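Local coordinates for protein alternansucrase (Leuconostoc mesenteroides, PDB 6HVG) that belongs to glycoside hydrolase family 70, joining a large catalytic core of TIM-barrel type to repeats of the choline- and cell-wall-binding kind, at residues T1351-Y1357 and F1380-M1386. Residues are numbered along the deposited sequence; the frame is centred on the assembly and turned at random.
Sequences TRNGNYY and FDDQGKM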
ATOM      1  N   THR A1351       0.399 -28.408  -4.252  1.00 65.13           N
ATOM      2  CA  THR A1351      -0.680 -27.601  -3.718  1.00 63.90           C
ATOM      3  C   THR A1351      -2.016 -28.332  -3.775  1.00 60.95           C
ATOM      4  O   THR A1351      -2.908 -28.109  -2.939  1.00 57.30           O
ATOM      5  CB  THR A1351      -0.789 -26.246  -4.440  1.00 63.46           C
ATOM      6  OG1 THR A1351      -0.572 -26.418  -5.850  1.00 65.20           O
ATOM      7  CG2 THR A1351       0.214 -25.296  -3.887  1.00 62.49           C
ATOM      8  N   ARG A1352      -2.154 -29.213  -4.761  1.00 61.56           N
ATOM      9  CA  ARG A1352      -3.378 -29.979  -4.938  1.00 59.60           C
ATOM     10  C   ARG A1352      -3.494 -31.173  -3.986  1.00 52.75           C
ATOM     11  O   ARG A1352      -4.559 -31.752  -3.878  1.00 50.72           O
ATOM     12  CB  ARG A1352      -3.532 -30.406  -6.382  1.00 63.03           C
ATOM     13  CG  ARG A1352      -3.342 -29.274  -7.384  1.00 66.47           C
ATOM     14  CD  ARG A1352      -4.363 -29.445  -8.486  1.00 71.22           C
ATOM     15  NE  ARG A1352      -4.027 -28.717  -9.705  1.00 73.22           N
ATOM     16  CZ  ARG A1352      -4.930 -28.245 -10.563  1.00 74.02           C
ATOM     17  NH1 ARG A1352      -6.233 -28.397 -10.330  1.00 83.89           N
ATOM     18  NH2 ARG A1352      -4.529 -27.620 -11.649  1.00 68.64           N
ATOM     19  N   ASN A1353      -2.450 -31.481  -3.222  1.00 48.82           N
ATOM     20  CA  ASN A1353      -2.524 -32.595  -2.264  1.00 49.37           C
ATOM     21  C   ASN A1353      -3.651 -32.411  -1.274  1.00 50.50           C
ATOM     22  O   ASN A1353      -3.975 -31.291  -0.912  1.00 58.91           O
ATOM     23  CB  ASN A1353      -1.216 -32.799  -1.523  1.00 50.44           C
ATOM     24  CG  ASN A1353      -0.146 -33.413  -2.391  1.00 54.15           C
ATOM     25  OD1 ASN A1353      -0.323 -33.588  -3.588  1.00 65.73           O
ATOM     26  ND2 ASN A1353       0.949 -33.794  -1.789  1.00 59.61           N
ATOM     27  N   GLY A1354      -4.297 -33.510  -0.893  1.00 49.06           N
ATOM     28  CA  GLY A1354      -5.480 -33.458  -0.043  1.00 47.70           C
ATOM     29  C   GLY A1354      -6.363 -34.676  -0.210  1.00 48.46           C
ATOM     30  O   GLY A1354      -6.004 -35.606  -0.918  1.00 50.48           O
ATOM     31  N   ASN A1355      -7.525 -34.654   0.444  1.00 48.00           N
ATOM     32  CA  ASN A1355      -8.510 -35.720   0.346  1.00 45.99           C
ATOM     33  C   ASN A1355      -9.658 -35.322  -0.550  1.00 46.04           C
ATOM     34  O   ASN A1355     -10.337 -34.332  -0.307  1.00 47.21           O
ATOM     35  CB  ASN A1355      -9.053 -36.112   1.720  1.00 47.62           C
ATOM     36  CG  ASN A1355      -8.047 -36.919   2.534  1.00 52.50           C
ATOM     37  OD1 ASN A1355      -7.126 -37.529   1.995  1.00 53.83           O
ATOM     38  ND2 ASN A1355      -8.200 -36.890   3.851  1.00 58.26           N
ATOM     39  N   TYR A1356      -9.884 -36.138  -1.574  1.00 46.18           N
ATOM     40  CA  TYR A1356     -10.910 -35.874  -2.574  1.00 43.73           C
ATOM     41  C   TYR A1356     -11.997 -36.922  -2.558  1.00 41.24           C
ATOM     42  O   TYR A1356     -11.792 -38.003  -2.021  1.00 45.20           O
ATOM     43  CB  TYR A1356     -10.250 -35.824  -3.932  1.00 44.07           C
ATOM     44  CG  TYR A1356      -9.346 -34.635  -4.107  1.00 46.06           C
ATOM     45  CD1 TYR A1356      -8.026 -34.639  -3.637  1.00 46.85           C
ATOM     46  CD2 TYR A1356      -9.810 -33.488  -4.735  1.00 47.56           C
ATOM     47  CE1 TYR A1356      -7.198 -33.542  -3.827  1.00 46.94           C
ATOM     48  CE2 TYR A1356      -8.993 -32.377  -4.909  1.00 45.55           C
ATOM     49  CZ  TYR A1356      -7.697 -32.422  -4.474  1.00 44.92           C
ATOM     50  OH  TYR A1356      -6.920 -31.335  -4.661  1.00 48.53           O
ATOM     51  N   TYR A1357     -13.153 -36.586  -3.115  1.00 38.30           N
ATOM     52  CA  TYR A1357     -14.270 -37.516  -3.238  1.00 39.47           C
ATOM     53  C   TYR A1357     -14.593 -37.763  -4.730  1.00 41.95           C
ATOM     54  O   TYR A1357     -15.186 -36.914  -5.383  1.00 44.37           O
ATOM     55  CB  TYR A1357     -15.471 -36.907  -2.540  1.00 38.33           C
ATOM     56  CG  TYR A1357     -16.660 -37.822  -2.308  1.00 38.80           C
ATOM     57  CD1 TYR A1357     -17.473 -38.216  -3.346  1.00 40.01           C
ATOM     58  CD2 TYR A1357     -17.012 -38.224  -1.028  1.00 38.89           C
ATOM     59  CE1 TYR A1357     -18.584 -39.030  -3.113  1.00 40.03           C
ATOM     60  CE2 TYR A1357     -18.127 -39.009  -0.789  1.00 38.49           C
ATOM     61  CZ  TYR A1357     -18.899 -39.423  -1.823  1.00 38.29           C
ATOM     62  OH  TYR A1357     -20.001 -40.210  -1.564  1.00 38.58           O
ATOM     63  N   PHE A1380     -16.469 -30.925   0.972  1.00 51.65           N
ATOM     64  CA  PHE A1380     -15.382 -30.722   0.032  1.00 50.54           C
ATOM     65  C   PHE A1380     -15.508 -29.341  -0.608  1.00 53.78           C
ATOM     66  O   PHE A1380     -16.596 -28.972  -1.081  1.00 55.34           O
ATOM     67  CB  PHE A1380     -15.403 -31.866  -1.006  1.00 48.26           C
ATOM     68  CG  PHE A1380     -15.285 -33.220  -0.374  1.00 45.75           C
ATOM     69  CD1 PHE A1380     -14.051 -33.785  -0.159  1.00 43.73           C
ATOM     70  CD2 PHE A1380     -16.408 -33.906   0.055  1.00 47.85           C
ATOM     71  CE1 PHE A1380     -13.939 -35.016   0.455  1.00 43.90           C
ATOM     72  CE2 PHE A1380     -16.304 -35.150   0.672  1.00 45.30           C
ATOM     73  CZ  PHE A1380     -15.066 -35.698   0.876  1.00 43.54           C
ATOM     74  N   ASP A1381     -14.392 -28.615  -0.663  1.00 52.78           N
ATOM     75  CA  ASP A1381     -14.404 -27.199  -1.024  1.00 53.71           C
ATOM     76  C   ASP A1381     -14.488 -26.921  -2.544  1.00 51.49           C
ATOM     77  O   ASP A1381     -14.632 -27.827  -3.342  1.00 47.32           O
ATOM     78  CB  ASP A1381     -13.206 -26.484  -0.384  1.00 54.12           C
ATOM     79  CG  ASP A1381     -11.895 -26.827  -1.022  1.00 60.58           C
ATOM     80  OD1 ASP A1381     -11.889 -27.354  -2.164  1.00 60.95           O
ATOM     81  OD2 ASP A1381     -10.845 -26.546  -0.390  1.00 64.62           O
ATOM     82  N   ASP A1382     -14.443 -25.647  -2.916  1.00 55.90           N
ATOM     83  CA  ASP A1382     -14.503 -25.191  -4.309  1.00 58.18           C
ATOM     84  C   ASP A1382     -13.623 -26.020  -5.241  1.00 56.66           C
ATOM     85  O   ASP A1382     -13.998 -26.251  -6.391  1.00 57.25           O
ATOM     86  CB  ASP A1382     -14.062 -23.719  -4.422  1.00 63.49           C
ATOM     87  CG  ASP A1382     -14.966 -22.758  -3.654  1.00 74.40           C
ATOM     88  OD1 ASP A1382     -15.474 -23.124  -2.567  1.00 83.52           O
ATOM     89  OD2 ASP A1382     -15.145 -21.607  -4.120  1.00 82.94           O
ATOM     90  N   GLN A1383     -12.461 -26.453  -4.756  1.00 55.58           N
ATOM     91  CA  GLN A1383     -11.496 -27.190  -5.586  1.00 55.84           C
ATOM     92  C   GLN A1383     -11.425 -28.684  -5.308  1.00 50.70           C
ATOM     93  O   GLN A1383     -10.501 -29.340  -5.748  1.00 51.67           O
ATOM     94  CB  GLN A1383     -10.116 -26.612  -5.387  1.00 58.45           C
ATOM     95  CG  GLN A1383      -9.957 -25.151  -5.767  1.00 63.55           C
ATOM     96  CD  GLN A1383      -8.492 -24.756  -5.719  1.00 66.10           C
ATOM     97  OE1 GLN A1383      -7.845 -24.889  -4.679  1.00 70.61           O
ATOM     98  NE2 GLN A1383      -7.952 -24.310  -6.846  1.00 66.79           N
ATOM     99  N   GLY A1384     -12.404 -29.206  -4.571  1.00 49.69           N
ATOM    100  CA  GLY A1384     -12.520 -30.630  -4.293  1.00 49.43           C
ATOM    101  C   GLY A1384     -11.882 -31.140  -3.021  1.00 49.00           C
ATOM    102  O   GLY A1384     -12.105 -32.300  -2.672  1.00 47.31           O
ATOM    103  N   LYS A1385     -11.080 -30.302  -2.338  1.00 50.93           N
ATOM    104  CA  LYS A1385     -10.366 -30.719  -1.099  1.00 51.10           C
ATOM    105  C   LYS A1385     -11.310 -30.855   0.091  1.00 49.70           C
ATOM    106  O   LYS A1385     -12.253 -30.071   0.237  1.00 49.15           O
ATOM    107  CB  LYS A1385      -9.240 -29.753  -0.735  1.00 50.38           C
ATOM    108  CG  LYS A1385      -8.024 -29.860  -1.607  1.00 56.04           C
ATOM    109  CD  LYS A1385      -7.123 -28.636  -1.484  1.00 62.15           C
ATOM    110  CE  LYS A1385      -6.005 -28.682  -2.526  1.00 65.49           C
ATOM    111  NZ  LYS A1385      -5.535 -27.340  -2.963  1.00 65.90           N
ATOM    112  N   MET A1386     -11.061 -31.852   0.933  1.00 49.67           N
ATOM    113  CA  MET A1386     -11.813 -32.011   2.177  1.00 50.42           C
ATOM    114  C   MET A1386     -11.460 -30.856   3.103  1.00 51.18           C
ATOM    115  O   MET A1386     -10.329 -30.384   3.119  1.00 50.08           O
ATOM    116  CB  MET A1386     -11.472 -33.347   2.824  1.00 52.28           C
ATOM    117  CG  MET A1386     -12.252 -33.703   4.088  1.00 56.59           C
ATOM    118  SD  MET A1386     -11.460 -35.081   4.981  1.00 57.36           S
ATOM    119  CE  MET A1386     -12.078 -36.466   4.006  1.00 58.32           C
TER
HETATM  120  O   HOH W   1     -13.540 -34.114  -4.308  1.00 50.45           O
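K1385 and Y1356 head out together: K1385 CA lies over one face of the Y1356 ring, and the lysine chain runs on past the phenol end, with CG near CZ and CE 3.5 Å from Y1356 OH. Stretched out past CG, the lysine carries NZ to the carbonyl of T1351, where NZ and O are 2.7 Å apart and the donor is tilted from the carbonyl plane. Y1356 OH gives its own hydrogen bond to R1352 O, in the carbonyl plane and on a lone pair, so both side chains end on the 3-10 turn before the strand. At the edge of the Y1356 ring lies the carbonyl of Q1383, its O 3.5 Å from CE2. In the middle, the backbone bond M1386 N to N1355 O (2.9 Å) ties the segments, and a water bridges Y1357 N and G1384 O. M1386 and N1355 run alongside each other, methionine CE 3.8 Å from asparagine CB. At the far end the Y1357 side chain lies nearly perpendicular to that of F1380: Y1357 CB sits over the phenylalanine face, and, with CG opposite the backbone N of Y1357 (chi1 -168°), the tyrosine ring turns its edge to that face in an offset edge-to-face pair with planes at 64°. D1381 OD1 accepts from Q1383 N in an Asx turn within the type I turn D1381-G1384. The whole joins successive hairpins of the cell-wall-binding repeat region: strand 1354-1357 pairs with strand 1342-1345, whose I1342 also touches F1380 and M1386, while the turn links strand 1377-1380 to strand 1390-1393.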